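Local coordinates for protein carbohydrate esterase family 2 (CE2) (Chaetomium olivicolor, PDB 4XVH) that probably removes acetyl groups from xylan-type polysaccharides, pairing an SGNH-type (GDSL-like) esterase domain with a jelly-roll carbohydrate-binding domain, at residues A[141-144]-A[145-148]; A[199-202]-A[203-206]; A[236-239]-A[240-244]. All coordinates share one frame; numbering follows the deposited sequence.

Contact 1. Residues A[141-144]-A[145-148]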
ATOM      1  N   PRO A 141      -1.210   2.290   7.396  1.00 13.55           N
ATOM      2  CA  PRO A 141      -0.656   1.360   8.406  1.00 13.26           C
ATOM      3  C   PRO A 141      -1.684   0.368   8.977  1.00 14.45           C
ATOM      4  O   PRO A 141      -1.279  -0.587   9.689  1.00 14.03           O
ATOM      5  CB  PRO A 141      -0.147   2.289   9.513  1.00 12.99           C
ATOM      6  CG  PRO A 141       0.222   3.590   8.799  1.00 14.26           C
ATOM      7  CD  PRO A 141      -0.839   3.703   7.684  1.00 13.37           C
ATOM      8  N   LYS A 142      -2.973   0.586   8.707  1.00 13.20           N
ATOM      9  CA  LYS A 142      -3.993  -0.345   9.205  1.00 13.64           C
ATOM     10  C   LYS A 142      -4.558  -1.247   8.115  1.00 12.67           C
ATOM     11  O   LYS A 142      -5.542  -1.957   8.345  1.00 13.06           O
ATOM     12  CB  LYS A 142      -5.153   0.405   9.863  1.00 15.60           C
ATOM     13  CG  LYS A 142      -4.753   1.021  11.227  1.00 16.89           C
ATOM     14  CD  LYS A 142      -6.015   1.412  12.046  1.00 20.05           C
ATOM     15  CE  LYS A 142      -5.636   1.853  13.458  1.00 21.95           C
ATOM     16  NZ  LYS A 142      -6.873   2.185  14.284  1.00 24.38           N
ATOM     17  N   THR A 143      -3.964  -1.213   6.922  1.00 13.77           N
ATOM     18  CA  THR A 143      -4.502  -2.011   5.808  1.00 13.03           C
ATOM     19  C   THR A 143      -4.155  -3.494   5.957  1.00 13.29           C
ATOM     20  O   THR A 143      -3.194  -3.840   6.628  1.00 13.71           O
ATOM     21  CB  THR A 143      -3.982  -1.535   4.445  1.00 13.42           C
ATOM     22  OG1 THR A 143      -2.538  -1.489   4.463  1.00 13.45           O
ATOM     23  CG2 THR A 143      -4.573  -0.123   4.108  1.00 13.85           C
ATOM     24  N   TYR A 144      -4.920  -4.353   5.275  1.00 15.59           N
ATOM     25  CA  TYR A 144      -4.712  -5.804   5.299  1.00 14.13           C
ATOM     26  C   TYR A 144      -3.258  -6.143   4.910  1.00 13.71           C
ATOM     27  O   TYR A 144      -2.629  -7.009   5.512  1.00 11.02           O
ATOM     28  CB  TYR A 144      -5.708  -6.514   4.340  1.00 14.72           C
ATOM     29  CG  TYR A 144      -5.313  -6.273   2.892  1.00 15.07           C
ATOM     30  CD1 TYR A 144      -5.546  -5.032   2.268  1.00 15.93           C
ATOM     31  CD2 TYR A 144      -4.610  -7.243   2.184  1.00 14.79           C
ATOM     32  CE1 TYR A 144      -5.111  -4.788   0.957  1.00 15.08           C
ATOM     33  CE2 TYR A 144      -4.184  -7.019   0.892  1.00 14.69           C
ATOM     34  CZ  TYR A 144      -4.439  -5.789   0.277  1.00 14.76           C
ATOM     35  OH  TYR A 144      -3.976  -5.597  -1.018  1.00 14.90           O
ATOM     36  N   GLY A 145      -2.696  -5.449   3.919  1.00 13.14           N
ATOM     37  CA  GLY A 145      -1.356  -5.842   3.475  1.00 13.25           C
ATOM     38  C   GLY A 145      -0.277  -5.492   4.491  1.00 12.95           C
ATOM     39  O   GLY A 145       0.649  -6.262   4.749  1.00 12.66           O
ATOM     40  N   VAL A 146      -0.376  -4.297   5.059  1.00 12.66           N
ATOM     41  CA  VAL A 146       0.567  -3.888   6.109  1.00 12.41           C
ATOM     42  C   VAL A 146       0.425  -4.709   7.403  1.00 12.73           C
ATOM     43  O   VAL A 146       1.426  -5.107   8.028  1.00 13.23           O
ATOM     44  CB  VAL A 146       0.387  -2.388   6.379  1.00 12.68           C
ATOM     45  CG1 VAL A 146       1.213  -1.955   7.615  1.00 12.22           C
ATOM     46  CG2 VAL A 146       0.809  -1.618   5.080  1.00  9.82           C
ATOM     47  N   LEU A 147      -0.811  -4.982   7.802  1.00 11.61           N
ATOM     48  CA  LEU A 147      -1.035  -5.780   8.997  1.00 12.84           C
ATOM     49  C   LEU A 147      -0.465  -7.224   8.823  1.00 15.28           C
ATOM     50  O   LEU A 147       0.071  -7.809   9.765  1.00 12.04           O
ATOM     51  CB  LEU A 147      -2.528  -5.814   9.330  1.00 12.73           C
ATOM     52  CG  LEU A 147      -3.109  -4.479   9.823  1.00 14.00           C
ATOM     53  CD1 LEU A 147      -4.610  -4.662  10.188  1.00 15.59           C
ATOM     54  CD2 LEU A 147      -2.285  -3.991  11.045  1.00 15.27           C
ATOM     55  N   ALA A 148      -0.581  -7.770   7.618  1.00 13.74           N
ATOM     56  CA  ALA A 148       0.023  -9.065   7.301  1.00 14.25           C
ATOM     57  C   ALA A 148       1.550  -8.988   7.396  1.00 14.66           C
ATOM     58  O   ALA A 148       2.172  -9.878   7.960  1.00 13.56           O
ATOM     59  CB  ALA A 148      -0.402  -9.540   5.883  1.00 13.60           C
TER
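The phenol ring of Tyr144 lies against Gly145, whose CA sits over one face at 4.0 Å from the ring centroid and 19° off the ring normal, a CH-pi contact. CG of Tyr144 occupies the position between its own backbone N and carbonyl carbon (chi1 73°), which folds the ring back over the start of the next residue. Trp294 meets the same ring with the two planes oblique to each other, and the hydroxyl reaches Thr120 by a hydrogen bond through OG1.

Thr143 is the N-cap of helix 144-151. Its carbonyl O accepts the N-H of Leu147 at 2.9 Å, and the donor stands almost in line with the C=O, at 169°. One step on, Ala148 N is 3.0 Å from Tyr144 O. The Thr143 hydroxyl turns back to Asn140 O, while its OG1 also packs at 3.4 Å on CG2 of Val146. Beside it, CG1 of Val146 lies 3.5 Å from Pro141 O, and CD1 of Leu147 comes to 3.4 Å from Lys142 O, so both branched side chains cover carbonyl oxygens of the preceding 3-10 turn.

At this buried first turn, the N-H of Tyr144 is taken by His312 ND1 of helix 309-327. The chemistry thus implies a helix start held from two directions: cap and first-turn bonds along the chain, and imidazole and hydroxyl partners across the domain fix the buried tyrosine.

Contact 2. Residues A[199-202]-A[203-206]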
ATOM      1  N   PHE A 199      14.939  -1.098  -9.443  1.00 21.39           N
ATOM      2  CA  PHE A 199      14.914  -2.444  -8.850  1.00 24.54           C
ATOM      3  C   PHE A 199      16.277  -2.817  -8.202  1.00 23.33           C
ATOM      4  O   PHE A 199      16.942  -3.795  -8.602  1.00 23.52           O
ATOM      5  CB  PHE A 199      14.485  -3.450  -9.917  1.00 26.10           C
ATOM      6  CG  PHE A 199      13.017  -3.329 -10.254  1.00 25.88           C
ATOM      7  CD1 PHE A 199      12.065  -3.923  -9.430  1.00 24.91           C
ATOM      8  CD2 PHE A 199      12.594  -2.566 -11.335  1.00 27.04           C
ATOM      9  CE1 PHE A 199      10.694  -3.779  -9.681  1.00 25.80           C
ATOM     10  CE2 PHE A 199      11.220  -2.421 -11.617  1.00 27.10           C
ATOM     11  CZ  PHE A 199      10.266  -3.026 -10.781  1.00 26.65           C
ATOM     12  N   PRO A 200      16.712  -2.013  -7.210  1.00 22.73           N
ATOM     13  CA  PRO A 200      17.997  -2.301  -6.562  1.00 25.20           C
ATOM     14  C   PRO A 200      17.927  -3.633  -5.837  1.00 21.75           C
ATOM     15  O   PRO A 200      16.869  -3.998  -5.289  1.00 20.59           O
ATOM     16  CB  PRO A 200      18.162  -1.154  -5.561  1.00 21.88           C
ATOM     17  CG  PRO A 200      16.728  -0.786  -5.244  1.00 20.50           C
ATOM     18  CD  PRO A 200      16.037  -0.873  -6.572  1.00 21.28           C
ATOM     19  N   ARG A 201      19.046  -4.330  -5.821  1.00 22.82           N
ATOM     20  CA  ARG A 201      19.102  -5.678  -5.279  1.00 22.77           C
ATOM     21  C   ARG A 201      19.045  -5.669  -3.752  1.00 22.09           C
ATOM     22  O   ARG A 201      18.933  -6.721  -3.110  1.00 21.94           O
ATOM     23  CB  ARG A 201      20.387  -6.365  -5.797  1.00 24.39           C
ATOM     24  CG  ARG A 201      20.463  -7.874  -5.531  1.00 33.07           C
ATOM     25  CD  ARG A 201      19.168  -8.541  -5.942  1.00 31.53           C
ATOM     26  NE  ARG A 201      19.157  -9.993  -5.749  1.00 30.95           N
ATOM     27  CZ  ARG A 201      18.942 -10.579  -4.577  1.00 29.20           C
ATOM     28  NH1 ARG A 201      18.791  -9.837  -3.474  1.00 26.71           N
ATOM     29  NH2 ARG A 201      18.913 -11.911  -4.496  1.00 29.37           N
ATOM     30  N   SER A 202      19.141  -4.478  -3.163  1.00 21.85           N
ATOM     31  CA  SER A 202      18.938  -4.318  -1.721  1.00 26.31           C
ATOM     32  C   SER A 202      17.492  -4.636  -1.333  1.00 26.04           C
ATOM     33  O   SER A 202      17.191  -4.937  -0.150  1.00 27.08           O
ATOM     34  CB  SER A 202      19.311  -2.893  -1.270  1.00 26.67           C
ATOM     35  OG  SER A 202      18.659  -1.869  -2.031  1.00 24.88           O
ATOM     36  N   TRP A 203      16.590  -4.608  -2.311  1.00 22.70           N
ATOM     37  CA  TRP A 203      15.174  -4.912  -2.034  1.00 20.79           C
ATOM     38  C   TRP A 203      14.755  -6.079  -2.929  1.00 20.62           C
ATOM     39  O   TRP A 203      14.748  -5.962  -4.160  1.00 19.59           O
ATOM     40  CB  TRP A 203      14.272  -3.672  -2.273  1.00 17.43           C
ATOM     41  CG  TRP A 203      12.771  -3.899  -1.985  1.00 17.58           C
ATOM     42  CD1 TRP A 203      11.759  -3.985  -2.914  1.00 17.06           C
ATOM     43  CD2 TRP A 203      12.143  -4.055  -0.698  1.00 17.77           C
ATOM     44  NE1 TRP A 203      10.543  -4.194  -2.278  1.00 17.35           N
ATOM     45  CE2 TRP A 203      10.747  -4.233  -0.924  1.00 16.15           C
ATOM     46  CE3 TRP A 203      12.617  -4.058   0.622  1.00 17.70           C
ATOM     47  CZ2 TRP A 203       9.837  -4.431   0.114  1.00 15.00           C
ATOM     48  CZ3 TRP A 203      11.707  -4.245   1.661  1.00 15.13           C
ATOM     49  CH2 TRP A 203      10.332  -4.443   1.402  1.00 14.35           C
ATOM     50  N   SER A 204      14.407  -7.201  -2.312  1.00 19.50           N
ATOM     51  CA  SER A 204      14.122  -8.406  -3.067  1.00 20.08           C
ATOM     52  C   SER A 204      12.995  -9.172  -2.372  1.00 20.22           C
ATOM     53  O   SER A 204      13.258 -10.047  -1.534  1.00 21.97           O
ATOM     54  CB  SER A 204      15.388  -9.281  -3.181  1.00 21.99           C
ATOM     55  OG  SER A 204      15.136 -10.410  -4.008  1.00 23.85           O
ATOM     56  N   PRO A 205      11.741  -8.834  -2.701  1.00 19.28           N
ATOM     57  CA  PRO A 205      10.602  -9.365  -1.958  1.00 19.50           C
ATOM     58  C   PRO A 205      10.520 -10.880  -1.969  1.00 20.39           C
ATOM     59  O   PRO A 205      10.657 -11.515  -3.029  1.00 20.22           O
ATOM     60  CB  PRO A 205       9.398  -8.777  -2.687  1.00 18.88           C
ATOM     61  CG  PRO A 205       9.892  -7.527  -3.304  1.00 19.23           C
ATOM     62  CD  PRO A 205      11.358  -7.735  -3.617  1.00 19.24           C
ATOM     63  N   ASP A 206      10.291 -11.438  -0.787  1.00 19.19           N
ATOM     64  CA  ASP A 206       9.984 -12.847  -0.654  1.00 20.13           C
ATOM     65  C   ASP A 206       8.585 -13.129  -1.158  1.00 19.73           C
ATOM     66  O   ASP A 206       8.283 -14.231  -1.655  1.00 17.02           O
ATOM     67  CB  ASP A 206      10.074 -13.281   0.800  1.00 20.29           C
ATOM     68  CG  ASP A 206      11.401 -12.964   1.407  1.00 22.02           C
ATOM     69  OD1 ASP A 206      12.284 -13.837   1.351  1.00 23.79           O
ATOM     70  OD2 ASP A 206      11.558 -11.859   1.962  1.00 21.81           O
TER
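Pro200 and Trp203 close a type I beta turn, with Arg201 and Ser202 at its corners, in the loop that leads into strand 207-211 of the parallel sheet of the GDSL-like, SGNH-type domain. Both corner residues have right-handed helical backbone angles, as in a type I turn.

Backbone hydrogen bonding across the turn comes down to one link: Trp203 N donates to Pro200 O at 3.1 Å with an N-H...O angle of 163°. The bond is straight at the hydrogen, yet the donor stands above the carbonyl plane, 45° out of it, and does not address a lone pair.

Polar side chains tie the exit of the turn to strand 111-116. The indole NE1 of Trp203 bonds to Asp113 OD1, and Gln111 takes the N-H of Ser204 through its OE1, while the backbone N of Gln111 is bound by Asp206 OD2. With CG anti to the Trp203 backbone N, the indole is carried away from 199-202 and toward strands 111-116 and 155-160, where it packs beside Asp155 and Ser157.

Van der Waals packing supplies the side-chain contact between the two halves. The Arg201 chain leaves CA pointing away from 203-206, but a bend at chi2 (48°) brings the guanidinium back above Ser204. There NH1 lies 3.5 Å from Ser204 CB. The planar group also has a like charge close by, that of Arg248, against which Ser204 packs as well. No hydrogen bond joins the serine hydroxyl to the arginine: Ser204 OG sits over one face of the guanidinium, 3.7 Å above its plane and displaced toward the rim.

Contact 3. Residues A[236-239]-A[240-244]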
ATOM      1  N   VAL A 236      -1.512 -12.598 -15.607  1.00 26.81           N
ATOM      2  CA  VAL A 236      -0.368 -13.471 -15.845  1.00 27.75           C
ATOM      3  C   VAL A 236       0.847 -12.643 -16.291  1.00 29.95           C
ATOM      4  O   VAL A 236       1.937 -12.764 -15.733  1.00 30.41           O
ATOM      5  CB  VAL A 236      -0.713 -14.552 -16.884  1.00 28.41           C
ATOM      6  CG1 VAL A 236       0.543 -15.304 -17.327  1.00 27.78           C
ATOM      7  CG2 VAL A 236      -1.753 -15.515 -16.293  1.00 27.80           C
ATOM      8  N   LYS A 237       0.634 -11.741 -17.240  1.00 30.58           N
ATOM      9  CA  LYS A 237       1.724 -10.926 -17.758  1.00 31.10           C
ATOM     10  C   LYS A 237       2.361 -10.005 -16.688  1.00 27.22           C
ATOM     11  O   LYS A 237       3.585  -9.827 -16.653  1.00 26.57           O
ATOM     12  CB  LYS A 237       1.203 -10.106 -18.946  1.00 34.57           C
ATOM     13  CG  LYS A 237       2.245  -9.244 -19.633  1.00 38.10           C
ATOM     14  CD  LYS A 237       3.375 -10.098 -20.222  1.00 41.47           C
ATOM     15  CE  LYS A 237       4.231  -9.275 -21.202  1.00 43.29           C
ATOM     16  NZ  LYS A 237       4.479  -7.902 -20.633  1.00 40.97           N
ATOM     17  N   PHE A 238       1.526  -9.422 -15.822  1.00 24.09           N
ATOM     18  CA  PHE A 238       2.007  -8.520 -14.775  1.00 23.52           C
ATOM     19  C   PHE A 238       2.932  -9.299 -13.808  1.00 23.48           C
ATOM     20  O   PHE A 238       4.027  -8.858 -13.489  1.00 23.62           O
ATOM     21  CB  PHE A 238       0.831  -7.887 -14.014  1.00 21.97           C
ATOM     22  CG  PHE A 238       1.241  -6.813 -13.024  1.00 22.51           C
ATOM     23  CD1 PHE A 238       2.406  -6.079 -13.218  1.00 22.87           C
ATOM     24  CD2 PHE A 238       0.468  -6.549 -11.906  1.00 21.69           C
ATOM     25  CE1 PHE A 238       2.804  -5.095 -12.300  1.00 21.36           C
ATOM     26  CE2 PHE A 238       0.845  -5.569 -10.990  1.00 22.16           C
ATOM     27  CZ  PHE A 238       2.042  -4.834 -11.203  1.00 21.55           C
ATOM     28  N   VAL A 239       2.490 -10.468 -13.378  1.00 22.58           N
ATOM     29  CA  VAL A 239       3.335 -11.298 -12.548  1.00 22.69           C
ATOM     30  C   VAL A 239       4.620 -11.690 -13.295  1.00 24.59           C
ATOM     31  O   VAL A 239       5.726 -11.585 -12.744  1.00 26.26           O
ATOM     32  CB  VAL A 239       2.568 -12.544 -12.069  1.00 22.73           C
ATOM     33  CG1 VAL A 239       3.522 -13.546 -11.442  1.00 20.67           C
ATOM     34  CG2 VAL A 239       1.460 -12.112 -11.044  1.00 21.04           C
ATOM     35  N   GLN A 240       4.500 -12.110 -14.554  1.00 24.66           N
ATOM     36  CA  GLN A 240       5.691 -12.472 -15.297  1.00 26.18           C
ATOM     37  C   GLN A 240       6.635 -11.266 -15.372  1.00 26.77           C
ATOM     38  O   GLN A 240       7.850 -11.416 -15.213  1.00 26.75           O
ATOM     39  CB  GLN A 240       5.316 -12.983 -16.686  1.00 29.21           C
ATOM     40  CG  GLN A 240       4.693 -14.371 -16.643  1.00 30.84           C
ATOM     41  CD  GLN A 240       4.084 -14.798 -17.965  1.00 34.56           C
ATOM     42  OE1 GLN A 240       3.819 -13.978 -18.837  1.00 35.82           O
ATOM     43  NE2 GLN A 240       3.868 -16.092 -18.120  1.00 36.19           N
ATOM     44  N   ASP A 241       6.080 -10.068 -15.580  1.00 26.27           N
ATOM     45  CA  ASP A 241       6.911  -8.860 -15.637  1.00 27.89           C
ATOM     46  C   ASP A 241       7.620  -8.605 -14.287  1.00 27.05           C
ATOM     47  O   ASP A 241       8.804  -8.228 -14.265  1.00 29.13           O
ATOM     48  CB  ASP A 241       6.081  -7.639 -16.034  1.00 27.92           C
ATOM     49  CG  ASP A 241       5.660  -7.664 -17.498  1.00 31.54           C
ATOM     50  OD1 ASP A 241       6.235  -8.440 -18.291  1.00 33.05           O
ATOM     51  OD2 ASP A 241       4.751  -6.902 -17.850  1.00 32.63           O
ATOM     52  N   ILE A 242       6.929  -8.836 -13.171  1.00 22.16           N
ATOM     53  CA  ILE A 242       7.572  -8.647 -11.865  1.00 21.32           C
ATOM     54  C   ILE A 242       8.659  -9.713 -11.637  1.00 24.10           C
ATOM     55  O   ILE A 242       9.705  -9.447 -11.022  1.00 23.71           O
ATOM     56  CB  ILE A 242       6.527  -8.680 -10.709  1.00 19.33           C
ATOM     57  CG1 ILE A 242       5.490  -7.578 -10.936  1.00 19.66           C
ATOM     58  CG2 ILE A 242       7.199  -8.521  -9.327  1.00 17.80           C
ATOM     59  CD1 ILE A 242       4.331  -7.643  -9.964  1.00 18.96           C
ATOM     60  N   GLN A 243       8.424 -10.903 -12.182  1.00 25.12           N
ATOM     61  CA  GLN A 243       9.358 -12.009 -12.034  1.00 27.49           C
ATOM     62  C   GLN A 243      10.657 -11.776 -12.796  1.00 28.10           C
ATOM     63  O   GLN A 243      11.668 -12.401 -12.492  1.00 26.78           O
ATOM     64  CB  GLN A 243       8.720 -13.314 -12.502  1.00 29.86           C
ATOM     65  CG  GLN A 243       7.630 -13.848 -11.586  1.00 29.14           C
ATOM     66  CD  GLN A 243       6.975 -15.075 -12.189  1.00 32.28           C
ATOM     67  OE1 GLN A 243       6.664 -15.097 -13.389  1.00 33.38           O
ATOM     68  NE2 GLN A 243       6.825 -16.125 -11.388  1.00 32.18           N
ATOM     69  N   LYS A 244      10.634 -10.882 -13.777  1.00 29.33           N
ATOM     70  CA  LYS A 244      11.881 -10.443 -14.411  1.00 32.95           C
ATOM     71  C   LYS A 244      12.844  -9.903 -13.343  1.00 31.37           C
ATOM     72  O   LYS A 244      14.067 -10.062 -13.444  1.00 31.56           O
ATOM     73  CB  LYS A 244      11.609  -9.371 -15.473  1.00 36.41           C
ATOM     74  CG  LYS A 244      11.010  -9.918 -16.763  1.00 41.94           C
ATOM     75  CD  LYS A 244      10.875  -8.826 -17.845  1.00 46.70           C
ATOM     76  CE  LYS A 244      10.821  -9.426 -19.271  1.00 52.41           C
ATOM     77  NZ  LYS A 244       9.609  -9.051 -20.079  1.00 54.85           N
TER
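Gln240 lies alongside Val236, the two side chains pointing the same way. Its amide NE2 reaches Val236 CG1 at 3.5 Å, and its backbone N donates to Val236 O at 2.9 Å, nearly in line with the carbonyl.

Asp241 follows with a carboxylate that forms a salt bridge to Lys237. NZ of Lys237 stands 3.0 Å from Asp241 OD2 and also 3.0 Å from OD1, each oxygen using its syn lone pair, so the ammonium is held in a two-pronged grip. Bends in the lysine chain at chi2 (62°) and chi4 (42°) curl it along the helix to that point.

These pairs are the i to i+4 spacing of an alpha helix, 228-243, which packs its apolar side on the parallel sheet of the SGNH-type domain: Phe238 touches Ile115 of strand 111-116, and Val239 reaches Phe251 and Leu253 of strand 250-254.

Ile242 belongs to that buried side. Its CD1 rests over one face of the Phe238 ring, 3.9 Å from the centroid, offset toward the rim and 16° off the normal, a CH-pi contact. Ile242 N bonds to Phe238 O.

Gln243 crosses Val239 obliquely, CD to CG1 at 3.8 Å, and its N donates to Val239 O at 2.8 Å. Lys244 extends the salt-bridge network only weakly, its NZ a long 3.9 Å from OD1 of Asp241.

Overall arrangement
All three contacts belong to the GDSL-like esterase part and follow one another along the chain without touching. Contacts 2 and 3 are neighbours: their centres are 15 Å apart and their nearest atoms about 6 Å. Contact 1 is deeper, its centre 8 Å from that of the chain, against 17 Å and 19 Å for contacts 2 and 3. The centres of contacts 1 and 2 are 20 Å apart. The centres of contacts 1 and 3 are 24 Å apart. Strand 111-116 links the outer two, meeting Trp203 and Pro205 as well as Phe238 and Ile242. Of contact 1, the Tyr144 side chain lies about 11 Å from the polyether bound in the pocket containing Ser118 and His306.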